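Local atomic coordinates of competence damage-inducible protein A (Enterobacter cloacae subsp. cloacae, PDB entry 5VU3), a protein that is of unknown function but belongs to the CinA (competence-damaged protein) family, some relatives of which deamidate nicotinamide mononucleotide. Residues L61-D66 with R71-S76; E93-I98 with C129-I134. All blocks are in the same frame, centred on the assembly; numbering follows the deposited sequence.

How the contacts relate
From the N terminus, strand 57-63, the outermost strand of this chain's sheet on one side, leads into helix 66-73, and contact 1 closes this short strand-to-helix excursion by packing Ile72 and Leu73 on the strand that precedes them. The chain then runs through helix 77-83 into helix 88-101, whose segment 93-98 opens contact 2; that closes only after strand 106-112, when segment 129-134 comes up beside the helix. The two closures follow one another in series, neither nested nor crossing. They meet through helix 88-101: Glu93 OE1 lies 3.0 Å from Ser76 N in a probable hydrogen bond, and Val75 packs on Met94. Both contacts reach the same sheet, at strands 57-63 and 127-134.

Contact 1: L61-D66 with R71-S76; sequences LVVFSD and RILGVS
Two residues beyond Val63, which packs on Ile72, Ser65 OG is gripped by three groups: Ala68 N, which it caps as the N-cap of helix 66-73, Asp58 OD2 of the second subunit, and, weakly, Ser67 OG. The motif is a strand-to-helix (beta-alpha) connection of the alpha/beta fold, in which Ile72 and Leu73 of helix 66-73 lie against strand 57-63, outermost in this chain, and the contact between them is entirely apolar. Leu61 and Leu73 reach toward each other tip to tip. With CG anti to the backbone N (chi1 178°), Leu61 extends away from its strand, and its CD2 methyl settles against the forked end of Leu73. That methyl is 3.8 Å from Leu73 CD1 and almost equally close to Leu73 CG and CD2, so a single methyl is seated against three carbons. The branch methyl of the preceding helix residue also touches it, Ile72 CG2 lying 4.1 Å from Leu61 CD2. Val63 and Ile72 meet differently, sliding past each other in opposite directions. Leu73 bridges both strand residues, because its CD1 also approaches Val63 CG2 at 4.3 Å. Gly74, with positive phi (61°), is the first residue to leave helical phi/psi, and the chain then runs toward Ser76, the N-cap of the next helix. Leu73 also packs on Met94 and Ile101, joining its helix to helix 88-101. Leu61, Val62 and Val63 also pair antiparallel with a strand of the second subunit, continuing the sheet across the dimer interface. Where Val63 and Ile72 pass, the outer end of the isoleucine makes the touch, its CD1 methyl lying 4.2 Å from Val63 CG1.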
ATOM      1  N   LEU A  61       2.884  -4.572   0.060  1.00 17.54           N
ATOM      2  CA  LEU A  61       4.129  -3.831  -0.041  1.00 15.16           C
ATOM      3  C   LEU A  61       4.095  -2.919  -1.255  1.00 17.57           C
ATOM      4  O   LEU A  61       3.625  -3.307  -2.330  1.00 20.21           O
ATOM      5  CB  LEU A  61       5.338  -4.774  -0.126  1.00 16.38           C
ATOM      6  CG  LEU A  61       6.701  -4.099  -0.294  1.00 20.21           C
ATOM      7  CD1 LEU A  61       7.134  -3.344   0.967  1.00 23.96           C
ATOM      8  CD2 LEU A  61       7.761  -5.128  -0.705  1.00 24.06           C
ATOM      9  N   VAL A  62       4.581  -1.699  -1.066  1.00 15.00           N
ATOM     10  CA  VAL A  62       4.765  -0.732  -2.139  1.00 17.08           C
ATOM     11  C   VAL A  62       6.251  -0.422  -2.192  1.00 18.40           C
ATOM     12  O   VAL A  62       6.848  -0.094  -1.161  1.00 18.73           O
ATOM     13  CB  VAL A  62       3.941   0.545  -1.894  1.00 19.07           C
ATOM     14  CG1 VAL A  62       4.335   1.627  -2.869  1.00 21.10           C
ATOM     15  CG2 VAL A  62       2.446   0.233  -1.988  1.00 18.55           C
ATOM     16  N   VAL A  63       6.858  -0.573  -3.371  1.00 21.12           N
ATOM     17  CA  VAL A  63       8.291  -0.351  -3.539  1.00 23.71           C
ATOM     18  C   VAL A  63       8.527   0.288  -4.899  1.00 32.69           C
ATOM     19  O   VAL A  63       8.039  -0.211  -5.919  1.00 39.95           O
ATOM     20  CB  VAL A  63       9.112  -1.654  -3.412  1.00 33.50           C
ATOM     21  CG1 VAL A  63       9.309  -2.025  -1.951  1.00 39.75           C
ATOM     22  CG2 VAL A  63       8.457  -2.800  -4.174  1.00 34.25           C
ATOM     23  N   PHE A  64       9.273   1.387  -4.920  1.00 28.23           N
ATOM     24  CA  PHE A  64       9.567   2.078  -6.167  1.00 29.50           C
ATOM     25  C   PHE A  64      10.912   1.674  -6.758  1.00 30.67           C
ATOM     26  O   PHE A  64      11.002   1.373  -7.949  1.00 32.55           O
ATOM     27  CB  PHE A  64       9.552   3.598  -5.966  1.00 34.38           C
ATOM     28  CG  PHE A  64      10.003   4.359  -7.184  1.00 43.85           C
ATOM     29  CD1 PHE A  64       9.112   4.639  -8.203  1.00 47.94           C
ATOM     30  CD2 PHE A  64      11.324   4.764  -7.326  1.00 49.76           C
ATOM     31  CE1 PHE A  64       9.521   5.318  -9.340  1.00 51.32           C
ATOM     32  CE2 PHE A  64      11.742   5.440  -8.461  1.00 51.53           C
ATOM     33  CZ  PHE A  64      10.836   5.718  -9.470  1.00 50.79           C
ATOM     34  N   SER A  65      11.956   1.668  -5.943  1.00 28.59           N
ATOM     35  CA  SER A  65      13.325   1.649  -6.430  1.00 24.02           C
ATOM     36  C   SER A  65      13.818   0.234  -6.726  1.00 29.26           C
ATOM     37  O   SER A  65      13.280  -0.766  -6.239  1.00 24.52           O
ATOM     38  CB  SER A  65      14.246   2.307  -5.410  1.00 27.36           C
ATOM     39  OG  SER A  65      14.296   1.528  -4.225  1.00 32.40           O
ATOM     40  N   ASP A  66      14.873   0.169  -7.542  1.00 26.40           N
ATOM     41  CA  ASP A  66      15.578  -1.091  -7.755  1.00 27.11           C
ATOM     42  C   ASP A  66      16.234  -1.581  -6.469  1.00 24.95           C
ATOM     43  O   ASP A  66      16.168  -2.773  -6.141  1.00 28.44           O
ATOM     44  CB  ASP A  66      16.632  -0.918  -8.849  1.00 25.04           C
ATOM     45  CG  ASP A  66      16.035  -0.906 -10.248  1.00 34.80           C
ATOM     46  OD1 ASP A  66      14.797  -1.007 -10.390  1.00 33.94           O
ATOM     47  OD2 ASP A  66      16.817  -0.792 -11.214  1.00 40.63           O
ATOM     48  N   ARG A  71      16.902  -5.304  -1.813  1.00 29.54           N
ATOM     49  CA  ARG A  71      17.157  -5.449  -0.385  1.00 31.02           C
ATOM     50  C   ARG A  71      15.974  -6.079   0.346  1.00 28.95           C
ATOM     51  O   ARG A  71      16.164  -6.966   1.191  1.00 27.43           O
ATOM     52  CB  ARG A  71      17.495  -4.083   0.204  1.00 30.89           C
ATOM     53  CG  ARG A  71      18.291  -4.119   1.485  1.00 40.28           C
ATOM     54  CD  ARG A  71      18.473  -2.705   2.011  1.00 49.38           C
ATOM     55  NE  ARG A  71      17.200  -1.987   2.038  1.00 51.79           N
ATOM     56  CZ  ARG A  71      16.867  -1.028   1.180  1.00 51.20           C
ATOM     57  NH1 ARG A  71      17.723  -0.669   0.229  1.00 42.83           N
ATOM     58  NH2 ARG A  71      15.682  -0.435   1.268  1.00 51.84           N
ATOM     59  N   ILE A  72      14.753  -5.645   0.035  1.00 24.05           N
ATOM     60  CA  ILE A  72      13.576  -6.145   0.743  1.00 24.04           C
ATOM     61  C   ILE A  72      13.100  -7.461   0.146  1.00 24.35           C
ATOM     62  O   ILE A  72      12.783  -8.409   0.872  1.00 27.85           O
ATOM     63  CB  ILE A  72      12.449  -5.097   0.729  1.00 22.98           C
ATOM     64  CG1 ILE A  72      12.918  -3.781   1.349  1.00 28.21           C
ATOM     65  CG2 ILE A  72      11.219  -5.638   1.457  1.00 25.18           C
ATOM     66  CD1 ILE A  72      11.876  -2.692   1.299  1.00 28.79           C
ATOM     67  N   LEU A  73      13.028  -7.534  -1.179  1.00 21.02           N
ATOM     68  CA  LEU A  73      12.446  -8.674  -1.865  1.00 23.88           C
ATOM     69  C   LEU A  73      13.486  -9.601  -2.478  1.00 29.38           C
ATOM     70  O   LEU A  73      13.112 -10.560  -3.157  1.00 36.40           O
ATOM     71  CB  LEU A  73      11.481  -8.192  -2.951  1.00 23.82           C
ATOM     72  CG  LEU A  73      10.179  -7.541  -2.470  1.00 29.41           C
ATOM     73  CD1 LEU A  73       9.367  -6.997  -3.639  1.00 29.74           C
ATOM     74  CD2 LEU A  73       9.347  -8.524  -1.650  1.00 31.19           C
ATOM     75  N   GLY A  74      14.771  -9.343  -2.265  1.00 30.53           N
ATOM     76  CA  GLY A  74      15.793 -10.259  -2.746  1.00 29.99           C
ATOM     77  C   GLY A  74      15.812 -10.433  -4.246  1.00 31.26           C
ATOM     78  O   GLY A  74      16.246 -11.482  -4.738  1.00 33.89           O
ATOM     79  N   VAL A  75      15.341  -9.437  -4.993  1.00 22.91           N
ATOM     80  CA  VAL A  75      15.459  -9.476  -6.444  1.00 25.47           C
ATOM     81  C   VAL A  75      16.933  -9.437  -6.820  1.00 28.86           C
ATOM     82  O   VAL A  75      17.704  -8.623  -6.294  1.00 26.33           O
ATOM     83  CB  VAL A  75      14.677  -8.316  -7.077  1.00 23.86           C
ATOM     84  CG1 VAL A  75      14.999  -8.196  -8.569  1.00 24.39           C
ATOM     85  CG2 VAL A  75      13.169  -8.498  -6.846  1.00 23.40           C
ATOM     86  N   SER A  76      17.333 -10.330  -7.720  1.00 27.08           N
ATOM     87  CA  SER A  76      18.732 -10.444  -8.102  1.00 32.10           C
ATOM     88  C   SER A  76      19.184  -9.217  -8.887  1.00 29.24           C
ATOM     89  O   SER A  76      18.496  -8.796  -9.824  1.00 28.17           O
ATOM     90  CB  SER A  76      18.944 -11.703  -8.936  1.00 37.28           C
ATOM     91  OG  SER A  76      20.181 -11.640  -9.618  1.00 42.23           O
TER

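Contact 2: E93-I98 with C129-I134; sequences EMAASI and CFAWNI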
ATOM      1  N   GLU A  93      10.266 -12.890  -9.343  1.00 21.67           N
ATOM      2  CA  GLU A  93      11.036 -12.902  -8.103  1.00 21.18           C
ATOM      3  C   GLU A  93      10.337 -12.086  -7.025  1.00 20.23           C
ATOM      4  O   GLU A  93      10.356 -12.459  -5.846  1.00 20.27           O
ATOM      5  CB  GLU A  93      12.455 -12.376  -8.357  1.00 25.34           C
ATOM      6  CG  GLU A  93      13.276 -13.222  -9.336  1.00 28.02           C
ATOM      7  CD  GLU A  93      14.645 -12.626  -9.666  1.00 30.16           C
ATOM      8  OE1 GLU A  93      15.009 -11.568  -9.110  1.00 30.84           O
ATOM      9  OE2 GLU A  93      15.362 -13.223 -10.497  1.00 32.71           O
ATOM     10  N   MET A  94       9.721 -10.963  -7.412  1.00 16.73           N
ATOM     11  CA  MET A  94       8.975 -10.156  -6.451  1.00 18.96           C
ATOM     12  C   MET A  94       7.828 -10.948  -5.846  1.00 22.09           C
ATOM     13  O   MET A  94       7.604 -10.905  -4.629  1.00 21.96           O
ATOM     14  CB  MET A  94       8.428  -8.899  -7.129  1.00 17.57           C
ATOM     15  CG  MET A  94       9.461  -7.841  -7.482  1.00 21.39           C
ATOM     16  SD  MET A  94       8.668  -6.493  -8.401  1.00 22.03           S
ATOM     17  CE  MET A  94       7.563  -5.777  -7.171  1.00 22.70           C
ATOM     18  N   ALA A  95       7.081 -11.674  -6.686  1.00 20.39           N
ATOM     19  CA  ALA A  95       5.915 -12.402  -6.199  1.00 20.08           C
ATOM     20  C   ALA A  95       6.321 -13.549  -5.280  1.00 19.21           C
ATOM     21  O   ALA A  95       5.661 -13.803  -4.269  1.00 21.61           O
ATOM     22  CB  ALA A  95       5.090 -12.920  -7.375  1.00 22.63           C
ATOM     23  N   ALA A  96       7.400 -14.257  -5.622  1.00 20.76           N
ATOM     24  CA  ALA A  96       7.856 -15.358  -4.784  1.00 23.76           C
ATOM     25  C   ALA A  96       8.299 -14.855  -3.417  1.00 21.29           C
ATOM     26  O   ALA A  96       7.992 -15.465  -2.386  1.00 24.67           O
ATOM     27  CB  ALA A  96       8.998 -16.109  -5.477  1.00 23.59           C
ATOM     28  N   SER A  97       9.026 -13.742  -3.390  1.00 19.86           N
ATOM     29  CA  SER A  97       9.556 -13.231  -2.132  1.00 22.52           C
ATOM     30  C   SER A  97       8.443 -12.696  -1.230  1.00 23.98           C
ATOM     31  O   SER A  97       8.406 -13.004  -0.033  1.00 23.01           O
ATOM     32  CB  SER A  97      10.592 -12.148  -2.414  1.00 25.34           C
ATOM     33  OG  SER A  97      10.927 -11.450  -1.228  1.00 32.70           O
ATOM     34  N   ILE A  98       7.526 -11.890  -1.776  1.00 21.76           N
ATOM     35  CA  ILE A  98       6.490 -11.316  -0.911  1.00 18.31           C
ATOM     36  C   ILE A  98       5.570 -12.410  -0.382  1.00 20.27           C
ATOM     37  O   ILE A  98       5.085 -12.328   0.752  1.00 19.89           O
ATOM     38  CB  ILE A  98       5.703 -10.205  -1.634  1.00 19.24           C
ATOM     39  CG1 ILE A  98       4.819  -9.430  -0.644  1.00 18.56           C
ATOM     40  CG2 ILE A  98       4.847 -10.769  -2.772  1.00 17.77           C
ATOM     41  CD1 ILE A  98       5.588  -8.729   0.466  1.00 23.48           C
ATOM     42  N   CYS A 129       4.281  -5.190 -16.208  1.00 19.95           N
ATOM     43  CA  CYS A 129       4.349  -6.639 -16.057  1.00 18.52           C
ATOM     44  C   CYS A 129       3.679  -7.099 -14.767  1.00 15.33           C
ATOM     45  O   CYS A 129       3.667  -6.393 -13.754  1.00 18.95           O
ATOM     46  CB  CYS A 129       5.794  -7.149 -16.095  1.00 21.30           C
ATOM     47  SG  CYS A 129       6.651  -6.833 -17.648  1.00 22.05           S
ATOM     48  N   PHE A 130       3.124  -8.307 -14.817  1.00 16.98           N
ATOM     49  CA  PHE A 130       2.347  -8.879 -13.727  1.00 16.85           C
ATOM     50  C   PHE A 130       2.851 -10.277 -13.420  1.00 17.65           C
ATOM     51  O   PHE A 130       3.223 -11.018 -14.330  1.00 20.25           O
ATOM     52  CB  PHE A 130       0.853  -8.958 -14.095  1.00 17.37           C
ATOM     53  CG  PHE A 130       0.234  -7.626 -14.402  1.00 17.17           C
ATOM     54  CD1 PHE A 130       0.345  -7.069 -15.660  1.00 17.83           C
ATOM     55  CD2 PHE A 130      -0.465  -6.935 -13.423  1.00 14.57           C
ATOM     56  CE1 PHE A 130      -0.226  -5.833 -15.941  1.00 18.15           C
ATOM     57  CE2 PHE A 130      -1.030  -5.705 -13.694  1.00 17.99           C
ATOM     58  CZ  PHE A 130      -0.920  -5.157 -14.952  1.00 17.77           C
ATOM     59  N   ALA A 131       2.856 -10.639 -12.139  1.00 18.69           N
ATOM     60  CA  ALA A 131       3.077 -12.016 -11.729  1.00 19.04           C
ATOM     61  C   ALA A 131       1.980 -12.424 -10.756  1.00 18.73           C
ATOM     62  O   ALA A 131       1.615 -11.660  -9.853  1.00 20.01           O
ATOM     63  CB  ALA A 131       4.460 -12.216 -11.079  1.00 17.63           C
ATOM     64  N   TRP A 132       1.451 -13.630 -10.951  1.00 18.82           N
ATOM     65  CA  TRP A 132       0.537 -14.251 -10.002  1.00 21.74           C
ATOM     66  C   TRP A 132       1.172 -15.560  -9.554  1.00 21.87           C
ATOM     67  O   TRP A 132       1.378 -16.461 -10.371  1.00 26.48           O
ATOM     68  CB  TRP A 132      -0.844 -14.505 -10.618  1.00 22.65           C
ATOM     69  CG  TRP A 132      -1.546 -13.297 -11.206  1.00 20.63           C
ATOM     70  CD1 TRP A 132      -2.484 -12.509 -10.592  1.00 20.41           C
ATOM     71  CD2 TRP A 132      -1.384 -12.764 -12.531  1.00 19.07           C
ATOM     72  NE1 TRP A 132      -2.908 -11.516 -11.453  1.00 19.54           N
ATOM     73  CE2 TRP A 132      -2.253 -11.659 -12.650  1.00 20.32           C
ATOM     74  CE3 TRP A 132      -0.598 -13.122 -13.632  1.00 21.63           C
ATOM     75  CZ2 TRP A 132      -2.342 -10.900 -13.819  1.00 19.83           C
ATOM     76  CZ3 TRP A 132      -0.689 -12.367 -14.791  1.00 23.22           C
ATOM     77  CH2 TRP A 132      -1.558 -11.274 -14.877  1.00 22.89           C
ATOM     78  N   ASN A 133       1.503 -15.650  -8.272  1.00 27.04           N
ATOM     79  CA  ASN A 133       2.048 -16.859  -7.670  1.00 23.50           C
ATOM     80  C   ASN A 133       0.941 -17.478  -6.824  1.00 25.71           C
ATOM     81  O   ASN A 133       0.514 -16.892  -5.822  1.00 22.65           O
ATOM     82  CB  ASN A 133       3.293 -16.542  -6.838  1.00 21.69           C
ATOM     83  CG  ASN A 133       3.934 -17.778  -6.242  1.00 24.29           C
ATOM     84  OD1 ASN A 133       3.241 -18.686  -5.789  1.00 28.12           O
ATOM     85  ND2 ASN A 133       5.266 -17.810  -6.215  1.00 25.79           N
ATOM     86  N   ILE A 134       0.475 -18.652  -7.231  1.00 26.38           N
ATOM     87  CA  ILE A 134      -0.567 -19.379  -6.522  1.00 27.54           C
ATOM     88  C   ILE A 134       0.060 -20.656  -5.987  1.00 28.16           C
ATOM     89  O   ILE A 134       0.336 -21.588  -6.751  1.00 28.57           O
ATOM     90  CB  ILE A 134      -1.768 -19.692  -7.424  1.00 27.07           C
ATOM     91  CG1 ILE A 134      -2.513 -18.408  -7.798  1.00 27.02           C
ATOM     92  CG2 ILE A 134      -2.706 -20.642  -6.717  1.00 31.54           C
ATOM     93  CD1 ILE A 134      -3.475 -18.574  -8.962  1.00 33.18           C
TER
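Helix 93-98 runs roughly along strand 129-134, their axes 37° apart in direction and 7.8 Å apart at closest, with the CA atoms of Ala95 and Asn133 separated by 6.1 Å. The approach is made mainly through two alanine methyls and the CB of Asn133. Ala95 CB points at the strand and meets two alternate residues on its helix-facing side, 3.8 Å from Ala131 CB and 4.1 Å from Asn133 CB. Asn133 holds CG anti to its own backbone N (chi1 -177°), which carries the amide alongside the helix to Ala96. There ND2 lies 3.8 Å from Ala96 CA, a packing contact. The other end of the amide is bound: OD1 receives a hydrogen bond from Gly136 N, in the turn leading to strand 137-144, which helps fix the rotation of the group. Trp132, between Ala131 and Asn133, points away from the helix; it packs on Glu163 of helix 149-167, and its NE1 donates a hydrogen bond to Ser160 O. Ala131 and Asn133 thus face helix 88-101, while Phe130, Trp132 and Ile134 pack on helix 149-167, the layering of a three-layer alpha/beta/alpha sandwich.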